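Local coordinates for putative exported protein (PDB 3OCJ), which is of unknown function but has the Rossmann-like fold of the S-adenosylmethionine-dependent methyltransferases and was crystallised with a bound palmitic acid, at residues S54-G57 with R58-L62; S131-L134 with A135-Y138; L228-P232 with A233-D237. One frame throughout, in Å; residues are numbered along the deposited sequence.

Overall arrangement
Each contact is local, made between residues that follow one another directly. Interaction 1 comes first, capping and continuing the first turns of helix 55-63 in the helical N-terminal part, where it borders the bound palmitic acid. Interaction 2 follows strand 121-124 of the central sheet and closes a turn at the end of helix 131-134 before the chain runs on to strand 145-150. Interaction 3 closes another turn, folding the loop between strand 221-226 and helix 247-261 back on itself. The three stand in series, neither nested nor crossed. The centres of interactions 2 and 3 are about 32 Å apart, on opposite sides of the chain's centre.

Interaction 1 (S54-G57 with R58-L62); sequences SELG and RFLLL. With PLM (palmitic acid), chain D.
Leu56 and Leu60, one turn apart on helix 55-63, set their side chains slantwise against each other, CD1 of Leu56 lying 3.9 Å from CD1 of Leu60. Leu56 carries CG anti to its backbone nitrogen (chi1 175°), and its end comes nearer Leu60. Both leucines also face the bound palmitic acid: Leu60 CD1 comes within 3.6 Å of PLM CC, and Leu56 CD2 meets the chain near PLM CD. At Gly57 the fatty acid reaches the backbone itself, CA standing 3.6 Å from PLM CF.

The polar side chains meet at the start of the helix. Arg58 bends at chi3 (-71°) and folds back, laying one guanidinium face over Ser54 O, which lies toward its rim, while its NH2 is 3.4 Å from Glu55 CG. The Glu55 carboxylate is turned 80° from the guanidinium plane, and OE2 remains 4.8 Å from Arg58 NH2, so the opposite charges are near without pairing directly. Arg58 NH1 instead bonds to Ala52 O.

Ser54 is the N-cap: its OG accepts from Gly57 N at 3.0 Å in a nearly straight bond, and OG is also hydrogen-bonded to Glu88. Backbone bonds from Arg58, Phe59, Leu60 and Leu61 back to residues 54-57 continue the helix.

The palmitic acid tail thus runs along Leu60, Leu56 and Gly57 CA and ends at the N-cap hydroxyl, PLM CG lying 3.6 Å from Ser54 OG, whose polar bonds are already made to Gly57 N and Glu88. Arg58 and Glu55 form the charged part of the contact.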
# COMPACT_ATOMS: atom_id res chain seq x y z
N SER A 54 18.54 8.77 -1.33
CA SER A 54 17.96 7.52 -0.86
C SER A 54 17.47 6.67 -2.02
O SER A 54 16.87 7.18 -2.95
CB SER A 54 16.78 7.84 0.07
OG SER A 54 15.92 6.73 0.26
N GLU A 55 17.69 5.36 -1.95
CA GLU A 55 17.16 4.48 -3.00
C GLU A 55 15.63 4.59 -3.07
O GLU A 55 15.06 4.74 -4.15
CB GLU A 55 17.56 3.02 -2.77
CG GLU A 55 19.03 2.74 -2.93
CD GLU A 55 19.35 1.27 -2.80
OE1 GLU A 55 18.73 0.60 -1.95
OE2 GLU A 55 20.23 0.78 -3.54
N LEU A 56 14.95 4.51 -1.93
CA LEU A 56 13.50 4.63 -1.90
C LEU A 56 13.07 6.04 -2.34
O LEU A 56 12.11 6.21 -3.09
CB LEU A 56 12.95 4.31 -0.51
CG LEU A 56 11.45 4.53 -0.35
CD1 LEU A 56 10.67 3.81 -1.44
CD2 LEU A 56 11.00 4.07 1.03
N GLY A 57 13.80 7.04 -1.86
CA GLY A 57 13.51 8.42 -2.20
C GLY A 57 13.57 8.66 -3.70
O GLY A 57 12.70 9.33 -4.24
N ARG A 58 14.61 8.13 -4.35
CA ARG A 58 14.74 8.26 -5.79
C ARG A 58 13.60 7.56 -6.51
O ARG A 58 13.05 8.10 -7.49
CB ARG A 58 16.08 7.70 -6.27
CG ARG A 58 17.27 8.53 -5.85
CD ARG A 58 18.54 8.08 -6.54
NE ARG A 58 19.03 6.79 -6.06
CZ ARG A 58 19.84 6.64 -5.01
NH1 ARG A 58 20.22 7.70 -4.31
NH2 ARG A 58 20.25 5.43 -4.66
N PHE A 59 13.23 6.37 -6.04
CA PHE A 59 12.13 5.64 -6.65
C PHE A 59 10.84 6.46 -6.58
O PHE A 59 10.08 6.55 -7.55
CB PHE A 59 11.93 4.27 -5.98
CG PHE A 59 10.94 3.39 -6.70
CD1 PHE A 59 11.38 2.47 -7.64
CD2 PHE A 59 9.59 3.51 -6.46
CE1 PHE A 59 10.47 1.68 -8.33
CE2 PHE A 59 8.67 2.71 -7.15
CZ PHE A 59 9.12 1.79 -8.08
N LEU A 60 10.59 7.07 -5.42
CA LEU A 60 9.39 7.88 -5.25
C LEU A 60 9.42 9.16 -6.09
O LEU A 60 8.41 9.54 -6.65
CB LEU A 60 9.19 8.22 -3.78
CG LEU A 60 8.77 7.00 -2.95
CD1 LEU A 60 8.91 7.28 -1.46
CD2 LEU A 60 7.35 6.58 -3.31
N LEU A 61 10.58 9.81 -6.18
CA LEU A 61 10.68 11.01 -7.00
C LEU A 61 10.35 10.68 -8.45
O LEU A 61 9.67 11.44 -9.13
CB LEU A 61 12.08 11.62 -6.92
CG LEU A 61 12.35 12.40 -5.63
CD1 LEU A 61 13.85 12.58 -5.43
CD2 LEU A 61 11.64 13.76 -5.68
N LEU A 62 10.85 9.53 -8.91
CA LEU A 62 10.69 9.11 -10.31
C LEU A 62 9.27 8.64 -10.60
O LEU A 62 8.67 9.04 -11.60
CB LEU A 62 11.64 7.96 -10.64
CG LEU A 62 13.07 8.33 -10.99
CD1 LEU A 62 13.94 7.09 -10.98
CD2 LEU A 62 13.10 9.00 -12.36
C1 PLM D . 1.01 1.97 -1.52
O1 PLM D . 0.83 1.03 -0.72
O2 PLM D . 1.27 1.70 -2.71
C2 PLM D . 0.94 3.43 -1.09
C3 PLM D . 0.88 3.61 0.43
C4 PLM D . 1.09 5.10 0.74
C5 PLM D . 0.83 5.47 2.19
C6 PLM D . 1.83 4.83 3.14
C7 PLM D . 3.26 4.83 2.60
C8 PLM D . 3.86 6.23 2.47
C9 PLM D . 5.29 6.07 1.96
CA PLM D . 6.15 7.30 2.20
CB PLM D . 7.61 6.90 2.23
CC PLM D . 8.54 8.08 2.01
CD PLM D . 9.99 7.62 2.00
CE PLM D . 10.90 8.78 1.62
CF PLM D . 12.26 8.30 1.13
CG PLM D . 13.01 7.52 2.20

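Interaction 2 (S131-L134 with A135-Y138); sequences SELL and ALDY
The short, weakly bonded helix 131-134, which follows the first strand of the Rossmann-like methyltransferase core, ends here against the loop that leads to strand 145-150, and Leu133 O is the point on which the turn closes. Tyr138 OH donates to Leu133 O at 2.6 Å, with the oxygen at the ring edge, in the ring plane. Tyr138 CG stands anti to its own carbonyl carbon (chi1 -66°), and from there the ring reaches back to the helix. The bond is bent at the carbonyl (131°), with the hydroxyl tilted somewhat out of its plane; it ties the end of the ring to the helix and would restrict its rotation. Leu136 N adds a longer, weak bond to this same oxygen, so two donors reach it from the loop.

A second turn bond runs from Ala135 N to Glu132 O at 3.3 Å; the amide comes in from above the carbonyl plane. Leu136 then lays its branched end by that carbonyl, CG lying 3.4 Å from Glu132 O, while its CD1 meets Leu133 CD2 at 4.2 Å. Water 1 spans the exit of the turn, donating to Leu134 O at 2.9 Å and to Leu136 O at 2.8 Å.

Around this turn, Leu133 packs on strands 121-124 and 145-150, where Tyr138 too rests on Leu146. Leu136 and Ala135 face helix 96-115, through Leu112, Gln113 and Arg109, which places the turn between that helix and the parallel strands.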
# COMPACT_ATOMS: atom_id res chain seq x y z
N SER A 131 4.32 -10.46 1.05
CA SER A 131 4.89 -10.30 2.39
C SER A 131 3.94 -10.76 3.48
O SER A 131 4.34 -11.43 4.44
CB SER A 131 5.27 -8.83 2.62
OG SER A 131 5.83 -8.25 1.45
N GLU A 132 2.67 -10.40 3.35
CA GLU A 132 1.70 -10.71 4.38
C GLU A 132 1.39 -12.21 4.42
O GLU A 132 1.35 -12.80 5.49
CB GLU A 132 0.42 -9.85 4.22
CG GLU A 132 -0.49 -10.20 3.05
CD GLU A 132 0.03 -9.73 1.70
OE1 GLU A 132 1.20 -9.29 1.62
OE2 GLU A 132 -0.74 -9.80 0.72
N LEU A 133 1.23 -12.84 3.26
CA LEU A 133 0.92 -14.26 3.23
C LEU A 133 2.09 -15.14 3.70
O LEU A 133 1.89 -16.17 4.34
CB LEU A 133 0.45 -14.70 1.84
CG LEU A 133 -0.83 -14.06 1.30
CD1 LEU A 133 -1.20 -14.71 -0.03
CD2 LEU A 133 -1.98 -14.18 2.29
N LEU A 134 3.31 -14.72 3.39
CA LEU A 134 4.48 -15.50 3.77
C LEU A 134 4.83 -15.33 5.25
O LEU A 134 5.66 -16.05 5.79
CB LEU A 134 5.68 -15.14 2.89
CG LEU A 134 5.56 -15.52 1.41
CD1 LEU A 134 6.69 -14.91 0.60
CD2 LEU A 134 5.53 -17.04 1.23
N ALA A 135 4.19 -14.37 5.91
CA ALA A 135 4.44 -14.12 7.33
C ALA A 135 3.49 -14.88 8.25
O ALA A 135 3.68 -14.89 9.47
CB ALA A 135 4.38 -12.63 7.63
N LEU A 136 2.46 -15.50 7.69
CA LEU A 136 1.44 -16.16 8.51
C LEU A 136 1.93 -17.47 9.12
O LEU A 136 2.93 -18.05 8.67
CB LEU A 136 0.16 -16.40 7.72
CG LEU A 136 -0.49 -15.19 7.04
CD1 LEU A 136 -1.73 -15.59 6.26
CD2 LEU A 136 -0.82 -14.11 8.06
N ASP A 137 1.23 -17.93 10.14
CA ASP A 137 1.55 -19.19 10.81
C ASP A 137 0.67 -20.28 10.22
O ASP A 137 -0.54 -20.26 10.38
CB ASP A 137 1.30 -19.03 12.32
CG ASP A 137 1.59 -20.30 13.11
OD1 ASP A 137 1.98 -21.32 12.50
OD2 ASP A 137 1.44 -20.27 14.35
N TYR A 138 1.30 -21.23 9.53
CA TYR A 138 0.56 -22.30 8.86
C TYR A 138 0.57 -23.63 9.61
O TYR A 138 0.10 -24.64 9.10
CB TYR A 138 1.09 -22.49 7.43
CG TYR A 138 0.81 -21.28 6.55
CD1 TYR A 138 -0.43 -21.11 5.96
CD2 TYR A 138 1.79 -20.31 6.34
CE1 TYR A 138 -0.71 -19.99 5.17
CE2 TYR A 138 1.52 -19.18 5.55
CZ TYR A 138 0.27 -19.04 4.97
OH TYR A 138 -0.01 -17.93 4.19
O HOH W 1 5.59 -18.14 7.78

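Interaction 3 (L228-P232 with A233-D237); sequences LTPPP and ALSPD
Apolar contacts come first along this proline-rich part of the loop between strand 221-226 and helix 247-261, where Pro230 and Pro231 meet Leu234 and Ser235. The Pro230 ring lies alongside Ser235, its CG 3.5 Å from Ser235 CB, while Pro230 CB reaches Leu234 CD2 at 3.9 Å. Leu234 holds its CG opposite its own nitrogen (chi1 -179°), which brings the branched end back over Pro230, and its CB sits 3.9 Å from Pro231 CD.

The hydrogen bonds across the turn converge on one acceptor. Pro231 O takes Leu234 N at 3.0 Å, well above the carbonyl plane, and Ser235 N at 3.2 Å, nearly in line with the C=O bond (166°). The two amides thus approach one oxygen from different directions.

A side-chain bond completes the set: Ser235 OG accepts from Asp237 N at 2.9 Å, forming an ST turn. Nearby, Pro230 O accepts from Ser238 OG.

Pro230, Pro231 and Pro232 contribute carbonyls and rings but no N-H, and Leu234 N and Ser235 N both bond to Pro231 O, the doubly gripped centre of the turn. The Pro230 and Pro231 rings pack on Leu234 in a surface turn, part of which touches a crystal neighbour.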
# COMPACT_ATOMS: atom_id res chain seq x y z
N LEU A 228 -6.76 4.55 2.26
CA LEU A 228 -6.33 5.79 2.90
C LEU A 228 -7.50 6.75 3.04
O LEU A 228 -8.32 6.89 2.12
CB LEU A 228 -5.23 6.45 2.07
CG LEU A 228 -3.87 5.77 2.10
CD1 LEU A 228 -2.99 6.32 0.96
CD2 LEU A 228 -3.17 5.98 3.44
N THR A 229 -7.59 7.40 4.20
CA THR A 229 -8.70 8.30 4.52
C THR A 229 -8.31 9.77 4.32
O THR A 229 -7.12 10.12 4.38
CB THR A 229 -9.08 8.13 5.99
OG1 THR A 229 -7.88 8.34 6.75
CG2 THR A 229 -9.62 6.73 6.24
N PRO A 230 -9.31 10.63 4.08
CA PRO A 230 -9.04 12.06 3.88
C PRO A 230 -8.77 12.76 5.21
O PRO A 230 -9.41 12.42 6.21
CB PRO A 230 -10.35 12.57 3.28
CG PRO A 230 -11.40 11.67 3.91
CD PRO A 230 -10.73 10.31 3.88
N PRO A 231 -7.86 13.74 5.22
CA PRO A 231 -7.61 14.52 6.43
C PRO A 231 -8.71 15.55 6.66
O PRO A 231 -9.57 15.76 5.79
CB PRO A 231 -6.30 15.24 6.11
CG PRO A 231 -6.38 15.44 4.61
CD PRO A 231 -7.01 14.16 4.09
N PRO A 232 -8.71 16.18 7.84
CA PRO A 232 -9.78 17.12 8.16
C PRO A 232 -9.91 18.28 7.17
O PRO A 232 -11.03 18.69 6.90
CB PRO A 232 -9.40 17.62 9.56
CG PRO A 232 -8.64 16.47 10.15
CD PRO A 232 -7.85 15.90 9.00
N ALA A 233 -8.82 18.77 6.59
CA ALA A 233 -8.95 19.88 5.65
C ALA A 233 -9.80 19.47 4.44
O ALA A 233 -10.54 20.29 3.88
CB ALA A 233 -7.60 20.38 5.20
N LEU A 234 -9.69 18.21 4.04
CA LEU A 234 -10.30 17.73 2.81
C LEU A 234 -11.75 17.28 2.98
O LEU A 234 -12.57 17.41 2.06
CB LEU A 234 -9.46 16.59 2.23
CG LEU A 234 -9.92 15.98 0.90
CD1 LEU A 234 -9.99 17.05 -0.20
CD2 LEU A 234 -8.98 14.87 0.48
N SER A 235 -12.08 16.73 4.15
CA SER A 235 -13.39 16.13 4.35
C SER A 235 -13.99 16.48 5.70
O SER A 235 -13.33 16.33 6.73
CB SER A 235 -13.29 14.60 4.29
OG SER A 235 -14.54 14.02 4.61
N PRO A 236 -15.27 16.92 5.70
CA PRO A 236 -16.00 17.13 6.96
C PRO A 236 -16.12 15.84 7.76
O PRO A 236 -16.37 15.89 8.96
CB PRO A 236 -17.40 17.57 6.50
CG PRO A 236 -17.24 17.98 5.09
CD PRO A 236 -16.12 17.17 4.52
N ASP A 237 -15.91 14.71 7.11
CA ASP A 237 -16.08 13.40 7.74
C ASP A 237 -14.75 12.68 7.92
O ASP A 237 -14.70 11.45 8.01
CB ASP A 237 -17.04 12.56 6.91
CG ASP A 237 -18.36 13.25 6.70
OD1 ASP A 237 -18.96 13.69 7.70
OD2 ASP A 237 -18.80 13.37 5.53